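Local coordinates for reticulocyte-binding protein 2a (Plasmodium vivax, PDB 4Z8N), which probably helps merozoites recognise red blood cells during invasion, here as its largely alpha-helical erythrocyte-binding domain, at residues K35-Y40 with K251-S256; E160-V165 with H227-V232. All coordinates share one frame; numbering follows the deposited sequence.

Contact 1: residues K35-Y40 with K251-S256; sequences KYYITY and KLYFDS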
ATOM      1  N   LYS A  35     -20.095  -1.045   6.962  1.00 50.78           N
ATOM      2  CA  LYS A  35     -21.260  -1.690   6.365  1.00 52.52           C
ATOM      3  C   LYS A  35     -21.737  -2.910   7.150  1.00 53.49           C
ATOM      4  O   LYS A  35     -22.933  -3.052   7.396  1.00 53.91           O
ATOM      5  CB  LYS A  35     -20.962  -2.088   4.919  1.00 54.23           C
ATOM      6  CG  LYS A  35     -22.126  -2.758   4.214  1.00 57.21           C
ATOM      7  CD  LYS A  35     -21.806  -3.029   2.753  1.00 61.05           C
ATOM      8  CE  LYS A  35     -22.234  -1.871   1.870  1.00 63.52           C
ATOM      9  NZ  LYS A  35     -23.653  -2.014   1.427  1.00 68.86           N
ATOM     10  N   TYR A  36     -20.822  -3.784   7.557  1.00 50.13           N
ATOM     11  CA  TYR A  36     -21.241  -4.956   8.325  1.00 56.47           C
ATOM     12  C   TYR A  36     -20.967  -4.790   9.820  1.00 56.29           C
ATOM     13  O   TYR A  36     -21.301  -5.664  10.623  1.00 58.65           O
ATOM     14  CB  TYR A  36     -20.575  -6.228   7.789  1.00 60.15           C
ATOM     15  CG  TYR A  36     -19.073  -6.300   7.936  1.00 62.35           C
ATOM     16  CD1 TYR A  36     -18.494  -6.879   9.058  1.00 68.28           C
ATOM     17  CD2 TYR A  36     -18.234  -5.823   6.938  1.00 62.92           C
ATOM     18  CE1 TYR A  36     -17.119  -6.964   9.192  1.00 70.19           C
ATOM     19  CE2 TYR A  36     -16.858  -5.901   7.064  1.00 65.40           C
ATOM     20  CZ  TYR A  36     -16.307  -6.473   8.193  1.00 70.18           C
ATOM     21  OH  TYR A  36     -14.940  -6.558   8.325  1.00 72.97           O
ATOM     22  N   TYR A  37     -20.379  -3.658  10.190  1.00 50.33           N
ATOM     23  CA  TYR A  37     -20.189  -3.321  11.595  1.00 48.81           C
ATOM     24  C   TYR A  37     -21.543  -3.113  12.280  1.00 47.78           C
ATOM     25  O   TYR A  37     -21.790  -3.647  13.362  1.00 50.62           O
ATOM     26  CB  TYR A  37     -19.326  -2.060  11.733  1.00 47.16           C
ATOM     27  CG  TYR A  37     -18.712  -1.860  13.105  1.00 46.88           C
ATOM     28  CD1 TYR A  37     -19.498  -1.530  14.206  1.00 43.07           C
ATOM     29  CD2 TYR A  37     -17.339  -1.985  13.295  1.00 42.93           C
ATOM     30  CE1 TYR A  37     -18.939  -1.347  15.456  1.00 45.91           C
ATOM     31  CE2 TYR A  37     -16.769  -1.797  14.541  1.00 44.23           C
ATOM     32  CZ  TYR A  37     -17.575  -1.478  15.618  1.00 47.54           C
ATOM     33  OH  TYR A  37     -17.015  -1.292  16.862  1.00 51.40           O
ATOM     34  N   ILE A  38     -22.413  -2.342  11.635  1.00 43.79           N
ATOM     35  CA  ILE A  38     -23.691  -1.938  12.222  1.00 46.62           C
ATOM     36  C   ILE A  38     -24.861  -2.823  11.792  1.00 47.82           C
ATOM     37  O   ILE A  38     -26.015  -2.387  11.803  1.00 50.23           O
ATOM     38  CB  ILE A  38     -24.024  -0.481  11.853  1.00 49.30           C
ATOM     39  CG1 ILE A  38     -24.089  -0.322  10.331  1.00 50.23           C
ATOM     40  CG2 ILE A  38     -22.990   0.462  12.443  1.00 45.52           C
ATOM     41  CD1 ILE A  38     -24.532   1.053   9.872  1.00 49.70           C
ATOM     42  N   THR A  39     -24.558  -4.067  11.434  1.00 48.18           N
ATOM     43  CA  THR A  39     -25.552  -4.974  10.866  1.00 56.74           C
ATOM     44  C   THR A  39     -26.707  -5.301  11.818  1.00 58.27           C
ATOM     45  O   THR A  39     -27.774  -5.727  11.378  1.00 61.60           O
ATOM     46  CB  THR A  39     -24.892  -6.296  10.407  1.00 61.75           C
ATOM     47  OG1 THR A  39     -25.893  -7.179   9.883  1.00 67.66           O
ATOM     48  CG2 THR A  39     -24.173  -6.974  11.564  1.00 62.99           C
ATOM     49  N   TYR A  40     -26.508  -5.091  13.114  1.00 58.78           N
ATOM     50  CA  TYR A  40     -27.549  -5.414  14.084  1.00 62.98           C
ATOM     51  C   TYR A  40     -28.314  -4.184  14.567  1.00 63.39           C
ATOM     52  O   TYR A  40     -29.278  -4.301  15.325  1.00 66.81           O
ATOM     53  CB  TYR A  40     -26.951  -6.170  15.269  1.00 65.82           C
ATOM     54  CG  TYR A  40     -27.142  -7.663  15.154  1.00 69.09           C
ATOM     55  CD1 TYR A  40     -26.209  -8.458  14.499  1.00 68.82           C
ATOM     56  CD2 TYR A  40     -28.273  -8.276  15.677  1.00 70.40           C
ATOM     57  CE1 TYR A  40     -26.392  -9.824  14.382  1.00 70.02           C
ATOM     58  CE2 TYR A  40     -28.463  -9.636  15.567  1.00 72.59           C
ATOM     59  CZ  TYR A  40     -27.522 -10.405  14.921  1.00 70.64           C
ATOM     60  OH  TYR A  40     -27.718 -11.760  14.815  1.00 71.78           O
ATOM     61  N   LYS A 251     -18.095   7.208  18.147  1.00 61.73           N
ATOM     62  CA  LYS A 251     -16.647   7.360  18.097  1.00 61.39           C
ATOM     63  C   LYS A 251     -15.943   6.035  18.375  1.00 58.84           C
ATOM     64  O   LYS A 251     -14.926   5.726  17.754  1.00 55.28           O
ATOM     65  CB  LYS A 251     -16.185   8.430  19.087  1.00 66.63           C
ATOM     66  CG  LYS A 251     -14.849   9.050  18.740  1.00 69.74           C
ATOM     67  CD  LYS A 251     -14.195   9.673  19.954  1.00 76.55           C
ATOM     68  CE  LYS A 251     -12.790  10.121  19.634  1.00 78.11           C
ATOM     69  NZ  LYS A 251     -12.715  10.746  18.279  1.00 76.75           N
ATOM     70  N   LEU A 252     -16.488   5.253  19.304  1.00 58.29           N
ATOM     71  CA  LEU A 252     -15.952   3.926  19.588  1.00 54.48           C
ATOM     72  C   LEU A 252     -16.055   3.044  18.348  1.00 52.06           C
ATOM     73  O   LEU A 252     -15.103   2.347  17.990  1.00 46.09           O
ATOM     74  CB  LEU A 252     -16.688   3.282  20.768  1.00 55.43           C
ATOM     75  CG  LEU A 252     -16.196   3.646  22.171  1.00 55.80           C
ATOM     76  CD1 LEU A 252     -16.994   2.903  23.229  1.00 61.05           C
ATOM     77  CD2 LEU A 252     -14.710   3.346  22.316  1.00 54.95           C
ATOM     78  N   TYR A 253     -17.214   3.090  17.695  1.00 51.24           N
ATOM     79  CA  TYR A 253     -17.428   2.361  16.450  1.00 45.41           C
ATOM     80  C   TYR A 253     -16.428   2.798  15.384  1.00 45.29           C
ATOM     81  O   TYR A 253     -15.740   1.973  14.782  1.00 45.32           O
ATOM     82  CB  TYR A 253     -18.850   2.578  15.922  1.00 49.78           C
ATOM     83  CG  TYR A 253     -19.946   1.794  16.617  1.00 51.31           C
ATOM     84  CD1 TYR A 253     -19.727   1.167  17.838  1.00 52.35           C
ATOM     85  CD2 TYR A 253     -21.206   1.679  16.039  1.00 52.24           C
ATOM     86  CE1 TYR A 253     -20.739   0.451  18.465  1.00 57.55           C
ATOM     87  CE2 TYR A 253     -22.221   0.968  16.656  1.00 53.76           C
ATOM     88  CZ  TYR A 253     -21.984   0.356  17.867  1.00 55.77           C
ATOM     89  OH  TYR A 253     -22.997  -0.351  18.475  1.00 58.53           O
ATOM     90  N   PHE A 254     -16.354   4.106  15.164  1.00 43.39           N
ATOM     91  CA  PHE A 254     -15.568   4.666  14.071  1.00 45.69           C
ATOM     92  C   PHE A 254     -14.069   4.483  14.285  1.00 46.78           C
ATOM     93  O   PHE A 254     -13.336   4.194  13.342  1.00 42.41           O
ATOM     94  CB  PHE A 254     -15.895   6.150  13.889  1.00 48.91           C
ATOM     95  CG  PHE A 254     -17.313   6.414  13.448  1.00 49.26           C
ATOM     96  CD1 PHE A 254     -18.103   5.393  12.942  1.00 48.61           C
ATOM     97  CD2 PHE A 254     -17.852   7.687  13.540  1.00 52.98           C
ATOM     98  CE1 PHE A 254     -19.404   5.635  12.538  1.00 50.76           C
ATOM     99  CE2 PHE A 254     -19.154   7.936  13.136  1.00 55.45           C
ATOM    100  CZ  PHE A 254     -19.930   6.908  12.635  1.00 54.10           C
ATOM    101  N   ASP A 255     -13.614   4.655  15.522  1.00 49.29           N
ATOM    102  CA  ASP A 255     -12.205   4.459  15.847  1.00 48.36           C
ATOM    103  C   ASP A 255     -11.781   3.015  15.605  1.00 42.20           C
ATOM    104  O   ASP A 255     -10.711   2.759  15.057  1.00 38.18           O
ATOM    105  CB  ASP A 255     -11.927   4.853  17.299  1.00 51.72           C
ATOM    106  CG  ASP A 255     -11.893   6.358  17.502  1.00 57.67           C
ATOM    107  OD1 ASP A 255     -12.221   7.097  16.550  1.00 59.10           O
ATOM    108  OD2 ASP A 255     -11.549   6.802  18.617  1.00 58.30           O
ATOM    109  N   SER A 256     -12.629   2.078  16.014  1.00 39.31           N
ATOM    110  CA  SER A 256     -12.358   0.654  15.845  1.00 42.70           C
ATOM    111  C   SER A 256     -12.244   0.274  14.379  1.00 41.26           C
ATOM    112  O   SER A 256     -11.287  -0.383  13.969  1.00 44.31           O
ATOM    113  CB  SER A 256     -13.457  -0.181  16.505  1.00 40.52           C
ATOM    114  OG  SER A 256     -13.521   0.079  17.891  1.00 53.03           O
TER
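Tyr37 and Tyr253 meet because their first torsions bring the two rings together. In Tyr37, CG lies opposite the backbone N (chi1 -162°), which turns the ring toward 251-256. In Tyr253, CG lies beside the backbone N (chi1 -77°), and the ring presents a face to Tyr37. Tyr37 CE1 then comes to rest over that face, offset toward the rim, with CG of Tyr253 3.5 Å away. The two rings form an oblique pair, with planes inclined at 47° and centroids 4.9 Å apart.

The phenol end of Tyr37 goes on past the ring to the helix backbone. Its OH lies 3.7 Å from Tyr253 CA and also 3.7 Å from Ser256 CB. No hydrogen bond crosses the contact. The Ser256 hydroxyl instead turns back on its own helix, and OG gives a bond of 2.8 Å to Leu252 O. That oxygen also accepts from Ser256 N, on the other face of the carbonyl plane. Ile38 adds a looser touch, with CG2 4.2 Å from Tyr253 CD2. The Tyr253 hydroxyl is hydrogen-bonded to His41, which would help to hold its ring in place.

This is plain aromatic packing in the alpha-helical erythrocyte-binding domain. It joins helix 26-37 and the residues just after it to helix 246-297. The contact is buried. Helix 149-162 packs on it through Met154 and Tyr158 against Tyr37, Thr150 against Tyr253 and Tyr151 against Ser256. Leu137 touches Ile38 and Tyr253, and Tyr48 of helix 42-69 packs on Ile38.

Contact 2: residues E160-V165 with H227-V232; sequences ERVKEV and HGKENV
Lys229 reaches across to Val162 and is the donor for both hydrogen bonds of this contact. Its NZ binds Val162 O at 2.9 Å. The angle at that oxygen is 142°, and the donor is tilted 29° from the carbonyl plane. A second, weak bond runs from NZ to Val165 O at 3.1 Å. One ammonium group therefore serves two main-chain acceptors near the C-terminal end of helix 149-162. Its positive charge would probably be favoured there by the helix dipole.

The lysine gets there by stretching out. CG is opposite its backbone N (chi1 173°), and the chain stays extended from there to NZ. The methylenes lie across Val162 on the way. CG is 3.8 Å from Val162 CB, so the aliphatic stem makes apolar contact while the charged end is held by carbonyls. About one turn on from Lys229 in helix 199-237, Val232 CG1 meets Val162 CG2 tip to tip at 4.2 Å.

Another polar side chain is bonded within 227-232. Asn231 ND2 donates to His227 O, in a bond modelled short at 2.6 Å. The same oxygen takes Asn231 N from the opposite face of its plane. ND2 also sits over the centre of the His227 imidazole. Arg161 is engaged outside the two segments, with NH1 hydrogen-bonded to Tyr36 OH.

Tyr263 of helix 246-297 packs against Val162 and Val165, and Phe259 of that helix against Val232. A lysine side chain donating to main-chain carbonyls near a helix C-terminus here forms an inter-helix tie. It joins two helices of the long helical scaffold, within the region assigned to the Rh5 coiled-coil family.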
ATOM      1  N   GLU A 160      -8.761 -10.649  17.103  1.00 42.24           N
ATOM      2  CA  GLU A 160      -8.385 -11.982  16.640  1.00 48.44           C
ATOM      3  C   GLU A 160      -7.740 -11.933  15.251  1.00 44.08           C
ATOM      4  O   GLU A 160      -6.829 -12.703  14.951  1.00 44.02           O
ATOM      5  CB  GLU A 160      -9.608 -12.903  16.627  1.00 60.42           C
ATOM      6  CG  GLU A 160      -9.307 -14.353  16.265  1.00 74.44           C
ATOM      7  CD  GLU A 160      -8.458 -15.070  17.304  1.00 86.75           C
ATOM      8  OE1 GLU A 160      -8.395 -14.605  18.461  1.00 89.34           O
ATOM      9  OE2 GLU A 160      -7.852 -16.107  16.958  1.00 93.55           O
ATOM     10  N   ARG A 161      -8.212 -11.019  14.412  1.00 37.72           N
ATOM     11  CA  ARG A 161      -7.688 -10.893  13.058  1.00 39.32           C
ATOM     12  C   ARG A 161      -6.266 -10.335  13.020  1.00 37.58           C
ATOM     13  O   ARG A 161      -5.436 -10.817  12.255  1.00 37.67           O
ATOM     14  CB  ARG A 161      -8.617 -10.022  12.210  1.00 40.40           C
ATOM     15  CG  ARG A 161      -9.887 -10.740  11.788  1.00 42.23           C
ATOM     16  CD  ARG A 161     -10.829  -9.824  11.034  1.00 42.98           C
ATOM     17  NE  ARG A 161     -12.016 -10.539  10.571  1.00 43.49           N
ATOM     18  CZ  ARG A 161     -13.031  -9.968   9.933  1.00 39.43           C
ATOM     19  NH1 ARG A 161     -13.009  -8.666   9.677  1.00 38.55           N
ATOM     20  NH2 ARG A 161     -14.069 -10.700   9.552  1.00 39.62           N
ATOM     21  N   VAL A 162      -5.974  -9.336  13.849  1.00 37.42           N
ATOM     22  CA  VAL A 162      -4.642  -8.738  13.841  1.00 42.16           C
ATOM     23  C   VAL A 162      -3.613  -9.647  14.513  1.00 44.98           C
ATOM     24  O   VAL A 162      -2.413  -9.493  14.301  1.00 47.91           O
ATOM     25  CB  VAL A 162      -4.620  -7.356  14.532  1.00 38.78           C
ATOM     26  CG1 VAL A 162      -5.553  -6.392  13.820  1.00 35.65           C
ATOM     27  CG2 VAL A 162      -4.975  -7.477  16.001  1.00 39.73           C
ATOM     28  N   LYS A 163      -4.087 -10.598  15.311  1.00 41.89           N
ATOM     29  CA  LYS A 163      -3.201 -11.549  15.975  1.00 48.81           C
ATOM     30  C   LYS A 163      -2.827 -12.704  15.055  1.00 49.48           C
ATOM     31  O   LYS A 163      -1.940 -13.493  15.371  1.00 55.20           O
ATOM     32  CB  LYS A 163      -3.852 -12.104  17.244  1.00 51.03           C
ATOM     33  CG  LYS A 163      -3.946 -11.122  18.396  1.00 53.53           C
ATOM     34  CD  LYS A 163      -4.585 -11.782  19.610  1.00 59.15           C
ATOM     35  CE  LYS A 163      -4.656 -10.826  20.788  1.00 61.74           C
ATOM     36  NZ  LYS A 163      -5.362 -11.430  21.954  1.00 65.58           N
ATOM     37  N   GLU A 164      -3.509 -12.804  13.920  1.00 56.67           N
ATOM     38  CA  GLU A 164      -3.303 -13.927  13.014  1.00 56.48           C
ATOM     39  C   GLU A 164      -1.924 -13.907  12.357  1.00 56.32           C
ATOM     40  O   GLU A 164      -1.373 -14.961  12.041  1.00 56.85           O
ATOM     41  CB  GLU A 164      -4.394 -13.953  11.943  1.00 59.19           C
ATOM     42  CG  GLU A 164      -5.708 -14.548  12.429  1.00 63.30           C
ATOM     43  CD  GLU A 164      -6.807 -14.461  11.392  1.00 71.23           C
ATOM     44  OE1 GLU A 164      -7.994 -14.517  11.774  1.00 76.60           O
ATOM     45  OE2 GLU A 164      -6.484 -14.335  10.193  1.00 75.52           O
ATOM     46  N   VAL A 165      -1.362 -12.720  12.157  1.00 52.13           N
ATOM     47  CA  VAL A 165      -0.043 -12.620  11.539  1.00 58.70           C
ATOM     48  C   VAL A 165       0.968 -11.931  12.458  1.00 56.25           C
ATOM     49  O   VAL A 165       0.630 -11.015  13.211  1.00 55.45           O
ATOM     50  CB  VAL A 165      -0.111 -11.873  10.180  1.00 68.29           C
ATOM     51  CG1 VAL A 165      -0.381 -10.394  10.383  1.00 66.41           C
ATOM     52  CG2 VAL A 165       1.175 -12.077   9.386  1.00 71.06           C
ATOM     53  N   HIS A 227       0.662   0.408  13.396  1.00 44.03           N
ATOM     54  CA  HIS A 227      -0.214   1.423  13.972  1.00 45.44           C
ATOM     55  C   HIS A 227      -1.627   0.886  14.183  1.00 47.00           C
ATOM     56  O   HIS A 227      -2.227   1.084  15.243  1.00 42.67           O
ATOM     57  CB  HIS A 227      -0.254   2.661  13.075  1.00 47.33           C
ATOM     58  CG  HIS A 227      -1.159   3.743  13.580  1.00 52.46           C
ATOM     59  ND1 HIS A 227      -2.434   3.933  13.093  1.00 55.31           N
ATOM     60  CD2 HIS A 227      -0.969   4.697  14.522  1.00 55.36           C
ATOM     61  CE1 HIS A 227      -2.993   4.955  13.717  1.00 54.98           C
ATOM     62  NE2 HIS A 227      -2.125   5.436  14.588  1.00 58.87           N
ATOM     63  N   GLY A 228      -2.152   0.206  13.171  1.00 41.53           N
ATOM     64  CA  GLY A 228      -3.494  -0.339  13.241  1.00 39.48           C
ATOM     65  C   GLY A 228      -3.627  -1.442  14.274  1.00 42.17           C
ATOM     66  O   GLY A 228      -4.562  -1.440  15.075  1.00 43.33           O
ATOM     67  N   LYS A 229      -2.684  -2.380  14.257  1.00 36.86           N
ATOM     68  CA  LYS A 229      -2.726  -3.533  15.149  1.00 40.67           C
ATOM     69  C   LYS A 229      -2.607  -3.144  16.621  1.00 43.36           C
ATOM     70  O   LYS A 229      -3.410  -3.575  17.450  1.00 44.41           O
ATOM     71  CB  LYS A 229      -1.621  -4.528  14.786  1.00 39.46           C
ATOM     72  CG  LYS A 229      -1.495  -5.684  15.771  1.00 39.57           C
ATOM     73  CD  LYS A 229      -0.603  -6.795  15.238  1.00 39.97           C
ATOM     74  CE  LYS A 229      -0.490  -7.930  16.249  1.00 44.73           C
ATOM     75  NZ  LYS A 229       0.113  -9.153  15.644  1.00 43.24           N
ATOM     76  N   GLU A 230      -1.607  -2.331  16.944  1.00 44.29           N
ATOM     77  CA  GLU A 230      -1.371  -1.932  18.328  1.00 48.55           C
ATOM     78  C   GLU A 230      -2.541  -1.142  18.904  1.00 44.90           C
ATOM     79  O   GLU A 230      -2.872  -1.285  20.079  1.00 47.48           O
ATOM     80  CB  GLU A 230      -0.084  -1.113  18.438  1.00 58.26           C
ATOM     81  CG  GLU A 230       1.183  -1.936  18.282  1.00 65.72           C
ATOM     82  CD  GLU A 230       2.439  -1.099  18.404  1.00 71.51           C
ATOM     83  OE1 GLU A 230       2.323   0.143  18.477  1.00 73.90           O
ATOM     84  OE2 GLU A 230       3.542  -1.684  18.431  1.00 73.80           O
ATOM     85  N   ASN A 231      -3.168  -0.311  18.078  1.00 45.62           N
ATOM     86  CA  ASN A 231      -4.313   0.465  18.538  1.00 49.38           C
ATOM     87  C   ASN A 231      -5.533  -0.419  18.775  1.00 46.73           C
ATOM     88  O   ASN A 231      -6.276  -0.210  19.733  1.00 50.76           O
ATOM     89  CB  ASN A 231      -4.650   1.575  17.542  1.00 47.46           C
ATOM     90  CG  ASN A 231      -3.780   2.802  17.730  1.00 54.15           C
ATOM     91  OD1 ASN A 231      -3.928   3.534  18.706  1.00 53.92           O
ATOM     92  ND2 ASN A 231      -2.864   3.029  16.795  1.00 50.49           N
ATOM     93  N   VAL A 232      -5.733  -1.404  17.903  1.00 42.66           N
ATOM     94  CA  VAL A 232      -6.799  -2.382  18.093  1.00 41.79           C
ATOM     95  C   VAL A 232      -6.582  -3.118  19.409  1.00 44.41           C
ATOM     96  O   VAL A 232      -7.504  -3.262  20.211  1.00 46.10           O
ATOM     97  CB  VAL A 232      -6.866  -3.400  16.932  1.00 37.16           C
ATOM     98  CG1 VAL A 232      -7.680  -4.622  17.333  1.00 41.90           C
ATOM     99  CG2 VAL A 232      -7.456  -2.755  15.688  1.00 34.05           C
TER

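Overall arrangement
From the N terminus, the chain passes a small two-stranded hairpin and enters helix 26-37. Residues 35-40, its last turn and the residues after it, meet 251-256, early in the last long helix, 246-297. Contact 1 thus closes a loop of 210 mostly helical residues. Contact 2 lies wholly within it. It joins the end of helix 149-162 to helix 199-237 and closes a shorter loop of 61 residues, which includes helix 168-194. The centres of the two contacts are about 17 Å apart, on the same side of the chain's centre. Helix 149-162 links them, since it also packs on contact 1. Contact 1 ties the first helix to the last, and contact 2 ties 149-162 to 199-237.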